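Local coordinates for protein cysteine desulfurase (Fervidobacterium islandicum, PDB 6A6E) that probably removes sulfur from L-cysteine to give L-alanine, using pyridoxal-5'-phosphate, as a SufS-type cysteine desulfurase of a sulfur-mobilising system, at residues 23-28 and 42-47; 236-241 and 400-405. All blocks are in the same frame, centred on the assembly; numbering follows the deposited sequence.

Interaction 1: residues 23-28 and 42-47; sequences PALKRN and STLKCK
L44 reaches from the 42-47 loop into the 3-10 turn at 23-26 and divides its two methyls between neighbouring residues. CD1 meets CD2 of L25 at 3.8 Å, while CD2 lies 4.2 Å from CB of A24. Both leucines set CG beside the backbone N, anti to the carbonyl carbon (chi1 -60° and -63°), and approach at a slant. This is the apolar part of the contact, buried at A24 and L44 and partly open to solvent at L25, whose CD1 also packs on CB of Y404. Toward K47 the contact opens to solvent: the P23 ring is buried, but the lysine chain it crosses at about a right angle is exposed. CG of P23 lies 4.0 Å from CD of K47, and the chain bends so that NZ makes a salt bridge with E51. P23 also packs on Y59 of the second subunit. Between these parts a water joins the backbones, accepting from N of A24 at 3.0 Å and donating to O of K45 at 2.9 Å. Apolar packing of methyls and the proline ring thus holds the loop after helix 12-20 to the lead-in of helix 47-59, and the water supplies partners for two buried backbone groups.

Interaction 2: residues 236-241 and 400-405; sequences KILGPT and SVYLYN. With PLP (pyridoxal-5'-phosphate), chain E.
One methyl of L238 serves two tyrosines: CD2 lies 3.7 Å from CE2 of Y402 and also 3.7 Å from CE2 of Y404, at the ring edge in both cases. CG of L238 adds to this, sitting in the plane of the Y402 ring at its edge. The other methyl, CD1, only brushes CD2 of L403 at 4.4 Å. Farther along the Y402 ring, its OH stands 3.5 Å from CG1 of I237, an apolar neighbour; the hydroxyl's hydrogen-bond partner is O of P216. K236, just before I237, ties this loop to the active site. In the fold-type I architecture of class-V aminotransferases, a lysine in the loop after strand 229-233 carries the cofactor, and here NZ of K236 is covalently bound to C4A of PLP at 1.3 Å, consistent with the internal aldimine. The lysine chain runs extended beyond CG, leading away from the tyrosines to the cofactor. Behind the rings, the backbone from Y402 to N405 makes a type I turn, which carries both tyrosines, and N of Y402 donates to OD1 of N405 at 2.9 Å, in the carbonyl plane and on a lone pair. The OH of Y404 is hydrogen-bonded to OD1 of N39 and to N of L44. Beyond L238, T299 and L303 of helix 290-306 pack against the leucine.

The 42-47 loop links the two contacts: OG1 of T43 and N of L238 are 2.8 Å apart, a probable hydrogen bond, and so are NZ of K45 and O of G239. Both contacts are largely buried, but the centre of interaction 1 is about 19 Å from the chain centre, that of interaction 2 about 10 Å, and interaction 1 has an exposed lysine at one end. Interaction 1 joins loops near the start of the chain and includes a water that bridges two backbone groups. Interaction 2 brings together segments separated by 158 residues, pairs aliphatic groups with tyrosine ring edges, and includes the cofactor lysine. Each also touches the second subunit.

Interaction 1: residues 23-28 and 42-47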
loop_
_atom_site.group_PDB
_atom_site.type_symbol
_atom_site.label_atom_id
_atom_site.label_comp_id
_atom_site.label_asym_id
_atom_site.label_seq_id
_atom_site.Cartn_x
_atom_site.Cartn_y
_atom_site.Cartn_z
ATOM N N PRO A 23 -3.085 22.699 8.863
ATOM C CA PRO A 23 -3.699 22.914 10.135
ATOM C C PRO A 23 -2.872 22.446 11.315
ATOM O O PRO A 23 -3.048 23.003 12.387
ATOM C CB PRO A 23 -4.993 22.123 10.054
ATOM C CG PRO A 23 -5.277 22.007 8.589
ATOM C CD PRO A 23 -3.927 21.880 7.974
ATOM N N ALA A 24 -1.996 21.451 11.159
ATOM C CA ALA A 24 -1.222 21.003 12.299
ATOM C C ALA A 24 -0.397 22.151 12.905
ATOM O O ALA A 24 -0.062 22.100 14.058
ATOM C CB ALA A 24 -0.292 19.857 11.927
ATOM N N LEU A 25 -0.051 23.152 12.102
ATOM C CA LEU A 25 0.764 24.245 12.576
ATOM C C LEU A 25 0.078 25.055 13.723
ATOM O O LEU A 25 0.775 25.681 14.499
ATOM C CB LEU A 25 1.189 25.155 11.407
ATOM C CG LEU A 25 2.058 24.494 10.365
ATOM C CD1 LEU A 25 2.395 25.470 9.250
ATOM C CD2 LEU A 25 3.269 23.920 11.063
ATOM N N LYS A 26 -1.240 24.935 13.862
ATOM C CA LYS A 26 -1.992 25.557 14.970
ATOM C C LYS A 26 -1.948 24.774 16.258
ATOM O O LYS A 26 -2.574 25.187 17.231
ATOM C CB LYS A 26 -3.474 25.664 14.653
ATOM C CG LYS A 26 -3.865 26.240 13.321
ATOM C CD LYS A 26 -3.333 27.634 13.143
ATOM C CE LYS A 26 -4.309 28.423 12.270
ATOM N NZ LYS A 26 -3.775 29.790 12.021
ATOM N N ARG A 27 -1.323 23.603 16.256
ATOM C CA ARG A 27 -1.235 22.787 17.442
ATOM C C ARG A 27 -0.251 23.525 18.402
ATOM O O ARG A 27 0.747 24.090 17.957
ATOM C CB ARG A 27 -0.688 21.375 17.139
ATOM C CG ARG A 27 -1.647 20.285 16.572
ATOM C CD ARG A 27 -2.689 19.789 17.549
ATOM N NE ARG A 27 -2.092 19.213 18.770
ATOM C CZ ARG A 27 -1.643 17.958 18.896
ATOM N NH1 ARG A 27 -1.705 17.092 17.889
ATOM N NH2 ARG A 27 -1.156 17.546 20.040
ATOM N N ASN A 28 -0.518 23.466 19.706
ATOM C CA ASN A 28 0.448 23.926 20.719
ATOM C C ASN A 28 0.878 22.754 21.573
ATOM O O ASN A 28 0.032 21.924 21.947
ATOM C CB ASN A 28 -0.184 24.996 21.633
ATOM C CG ASN A 28 -0.551 26.265 20.877
ATOM O OD1 ASN A 28 0.267 26.837 20.148
ATOM N ND2 ASN A 28 -1.798 26.687 21.014
ATOM N N SER A 42 8.475 12.217 7.760
ATOM C CA SER A 42 7.265 12.385 6.987
ATOM C C SER A 42 6.825 13.835 7.024
ATOM O O SER A 42 7.347 14.626 7.825
ATOM C CB SER A 42 6.128 11.475 7.461
ATOM O OG SER A 42 5.169 11.281 6.403
ATOM N N THR A 43 5.931 14.218 6.119
ATOM C CA THR A 43 5.488 15.625 6.067
ATOM C C THR A 43 4.055 15.825 6.468
ATOM O O THR A 43 3.211 14.891 6.458
ATOM C CB THR A 43 5.712 16.217 4.674
ATOM O OG1 THR A 43 5.080 15.368 3.708
ATOM C CG2 THR A 43 7.213 16.330 4.334
ATOM N N LEU A 44 3.743 17.070 6.760
ATOM C CA LEU A 44 2.403 17.459 7.216
ATOM C C LEU A 44 1.509 17.598 5.985
ATOM O O LEU A 44 2.011 17.767 4.859
ATOM C CB LEU A 44 2.476 18.798 7.954
ATOM C CG LEU A 44 3.344 18.923 9.190
ATOM C CD1 LEU A 44 3.239 20.352 9.693
ATOM C CD2 LEU A 44 3.023 17.930 10.298
ATOM N N LYS A 45 0.200 17.506 6.194
ATOM C CA LYS A 45 -0.771 17.455 5.097
ATOM C C LYS A 45 -1.529 18.753 4.895
ATOM O O LYS A 45 -1.888 19.474 5.831
ATOM C CB LYS A 45 -1.782 16.321 5.313
ATOM C CG LYS A 45 -1.175 14.962 5.687
ATOM C CD LYS A 45 0.013 14.561 4.808
ATOM C CE LYS A 45 0.619 13.233 5.219
ATOM N NZ LYS A 45 1.964 13.130 4.585
ATOM N N CYS A 46 -1.778 19.017 3.622
ATOM C CA CYS A 46 -2.446 20.194 3.132
ATOM C C CYS A 46 -3.947 20.000 3.191
ATOM O O CYS A 46 -4.468 19.010 2.682
ATOM C CB CYS A 46 -1.992 20.444 1.701
ATOM S SG CYS A 46 -2.949 21.741 0.934
ATOM N N LYS A 47 -4.661 20.930 3.812
ATOM C CA LYS A 47 -6.098 20.772 3.992
ATOM C C LYS A 47 -6.849 20.672 2.663
ATOM O O LYS A 47 -7.700 19.814 2.510
ATOM C CB LYS A 47 -6.639 21.923 4.770
ATOM C CG LYS A 47 -8.086 21.773 5.168
ATOM C CD LYS A 47 -8.390 22.781 6.276
ATOM C CE LYS A 47 -9.562 23.648 5.906
ATOM N NZ LYS A 47 -10.795 22.862 6.086
HETATM O O HOH W 1 -1.375 19.807 8.686
#

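Interaction 2: residues 236-241 and 400-405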
loop_
_atom_site.group_PDB
_atom_site.type_symbol
_atom_site.label_atom_id
_atom_site.label_comp_id
_atom_site.label_asym_id
_atom_site.label_seq_id
_atom_site.Cartn_x
_atom_site.Cartn_y
_atom_site.Cartn_z
ATOM N N LYS A 236 6.278 11.710 2.009
ATOM C CA LYS A 236 7.343 12.675 2.122
ATOM C C LYS A 236 7.249 13.921 1.242
ATOM O O LYS A 236 8.060 14.842 1.421
ATOM C CB LYS A 236 8.732 12.035 1.975
ATOM C CG LYS A 236 9.059 11.105 3.153
ATOM C CD LYS A 236 10.484 10.566 3.059
ATOM C CE LYS A 236 10.716 9.515 4.115
ATOM N NZ LYS A 236 12.052 8.878 3.880
ATOM N N ILE A 237 6.215 13.994 0.396
ATOM C CA ILE A 237 5.969 15.141 -0.432
ATOM C C ILE A 237 4.575 15.707 -0.207
ATOM O O ILE A 237 3.838 15.954 -1.183
ATOM C CB ILE A 237 6.292 14.773 -1.907
ATOM C CG1 ILE A 237 6.285 16.016 -2.811
ATOM C CG2 ILE A 237 5.404 13.687 -2.463
ATOM C CD1 ILE A 237 6.781 15.780 -4.240
ATOM N N LEU A 238 4.159 15.823 1.054
ATOM C CA LEU A 238 2.810 16.267 1.431
ATOM C C LEU A 238 1.695 15.295 1.107
ATOM O O LEU A 238 0.526 15.568 1.371
ATOM C CB LEU A 238 2.445 17.635 0.803
ATOM C CG LEU A 238 3.473 18.745 0.891
ATOM C CD1 LEU A 238 2.975 19.927 0.090
ATOM C CD2 LEU A 238 3.651 19.169 2.337
ATOM N N GLY A 239 2.038 14.102 0.633
ATOM C CA GLY A 239 1.034 13.195 0.117
ATOM C C GLY A 239 0.472 12.204 1.086
ATOM O O GLY A 239 0.905 12.117 2.246
ATOM N N PRO A 240 -0.508 11.450 0.622
ATOM C CA PRO A 240 -1.102 10.366 1.393
ATOM C C PRO A 240 -0.078 9.338 1.820
ATOM O O PRO A 240 0.979 9.223 1.218
ATOM C CB PRO A 240 -2.130 9.744 0.433
ATOM C CG PRO A 240 -2.220 10.613 -0.799
ATOM C CD PRO A 240 -0.953 11.443 -0.807
ATOM N N THR A 241 -0.404 8.582 2.860
ATOM C CA THR A 241 0.369 7.406 3.157
ATOM C C THR A 241 -0.071 6.276 2.252
ATOM O O THR A 241 -1.113 6.331 1.612
ATOM C CB THR A 241 0.273 6.973 4.659
ATOM O OG1 THR A 241 -1.092 6.897 5.077
ATOM C CG2 THR A 241 0.947 8.010 5.582
ATOM N N SER A 400 15.079 18.676 10.145
ATOM C CA SER A 400 14.856 18.677 8.704
ATOM C C SER A 400 13.754 19.665 8.343
ATOM O O SER A 400 12.727 19.735 9.039
ATOM C CB SER A 400 14.557 17.240 8.263
ATOM O OG SER A 400 13.448 16.668 8.972
ATOM N N VAL A 401 13.958 20.419 7.250
ATOM C CA VAL A 401 13.074 21.508 6.867
ATOM C C VAL A 401 12.298 21.176 5.591
ATOM O O VAL A 401 12.757 20.381 4.759
ATOM C CB VAL A 401 13.827 22.859 6.642
ATOM C CG1 VAL A 401 14.391 23.371 7.933
ATOM C CG2 VAL A 401 15.003 22.713 5.667
ATOM N N TYR A 402 11.135 21.829 5.455
ATOM C CA TYR A 402 10.344 21.702 4.241
ATOM C C TYR A 402 9.483 22.965 4.055
ATOM O O TYR A 402 9.710 23.998 4.710
ATOM C CB TYR A 402 9.483 20.402 4.295
ATOM C CG TYR A 402 8.980 19.926 2.917
ATOM C CD1 TYR A 402 9.850 19.762 1.862
ATOM C CD2 TYR A 402 7.665 19.603 2.702
ATOM C CE1 TYR A 402 9.440 19.318 0.626
ATOM C CE2 TYR A 402 7.233 19.151 1.454
ATOM C CZ TYR A 402 8.125 19.023 0.415
ATOM O OH TYR A 402 7.697 18.578 -0.811
ATOM N N LEU A 403 8.499 22.882 3.164
ATOM C CA LEU A 403 7.822 24.017 2.581
ATOM C C LEU A 403 7.307 25.059 3.567
ATOM O O LEU A 403 7.532 26.275 3.378
ATOM C CB LEU A 403 6.611 23.508 1.767
ATOM C CG LEU A 403 5.714 24.564 1.151
ATOM C CD1 LEU A 403 6.568 25.399 0.218
ATOM C CD2 LEU A 403 4.554 23.982 0.389
ATOM N N TYR A 404 6.579 24.575 4.577
ATOM C CA TYR A 404 5.862 25.355 5.544
ATOM C C TYR A 404 6.795 25.756 6.749
ATOM O O TYR A 404 6.312 26.253 7.764
ATOM C CB TYR A 404 4.600 24.572 6.056
ATOM C CG TYR A 404 4.895 23.071 6.255
ATOM C CD1 TYR A 404 5.821 22.631 7.224
ATOM C CD2 TYR A 404 4.335 22.119 5.404
ATOM C CE1 TYR A 404 6.158 21.287 7.362
ATOM C CE2 TYR A 404 4.677 20.750 5.498
ATOM C CZ TYR A 404 5.578 20.341 6.474
ATOM O OH TYR A 404 5.928 19.046 6.552
ATOM N N ASN A 405 8.079 25.502 6.673
ATOM C CA ASN A 405 8.986 25.970 7.726
ATOM C C ASN A 405 9.479 27.413 7.452
ATOM O O ASN A 405 9.423 27.905 6.329
ATOM C CB ASN A 405 10.195 25.042 7.921
ATOM C CG ASN A 405 9.828 23.720 8.578
ATOM O OD1 ASN A 405 10.138 22.650 8.014
ATOM N ND2 ASN A 405 9.157 23.764 9.760
HETATM N N1 PLP E . 15.299 6.090 1.533
HETATM C C2 PLP E . 15.457 7.306 1.988
HETATM C C2A PLP E . 16.704 8.068 1.689
HETATM C C3 PLP E . 14.391 7.853 2.826
HETATM O O3 PLP E . 14.553 9.068 3.319
HETATM C C4 PLP E . 13.171 7.085 3.070
HETATM C C4A PLP E . 12.032 7.595 3.809
HETATM C C5 PLP E . 13.119 5.719 2.539
HETATM C C6 PLP E . 14.200 5.330 1.807
HETATM C C5A PLP E . 11.940 4.777 2.803
HETATM O O4P PLP E . 10.617 5.234 2.563
HETATM P P PLP E . 9.248 4.497 3.024
HETATM O O1P PLP E . 9.142 3.206 2.314
HETATM O O2P PLP E . 9.408 4.456 4.516
HETATM O O3P PLP E . 8.245 5.494 2.525
#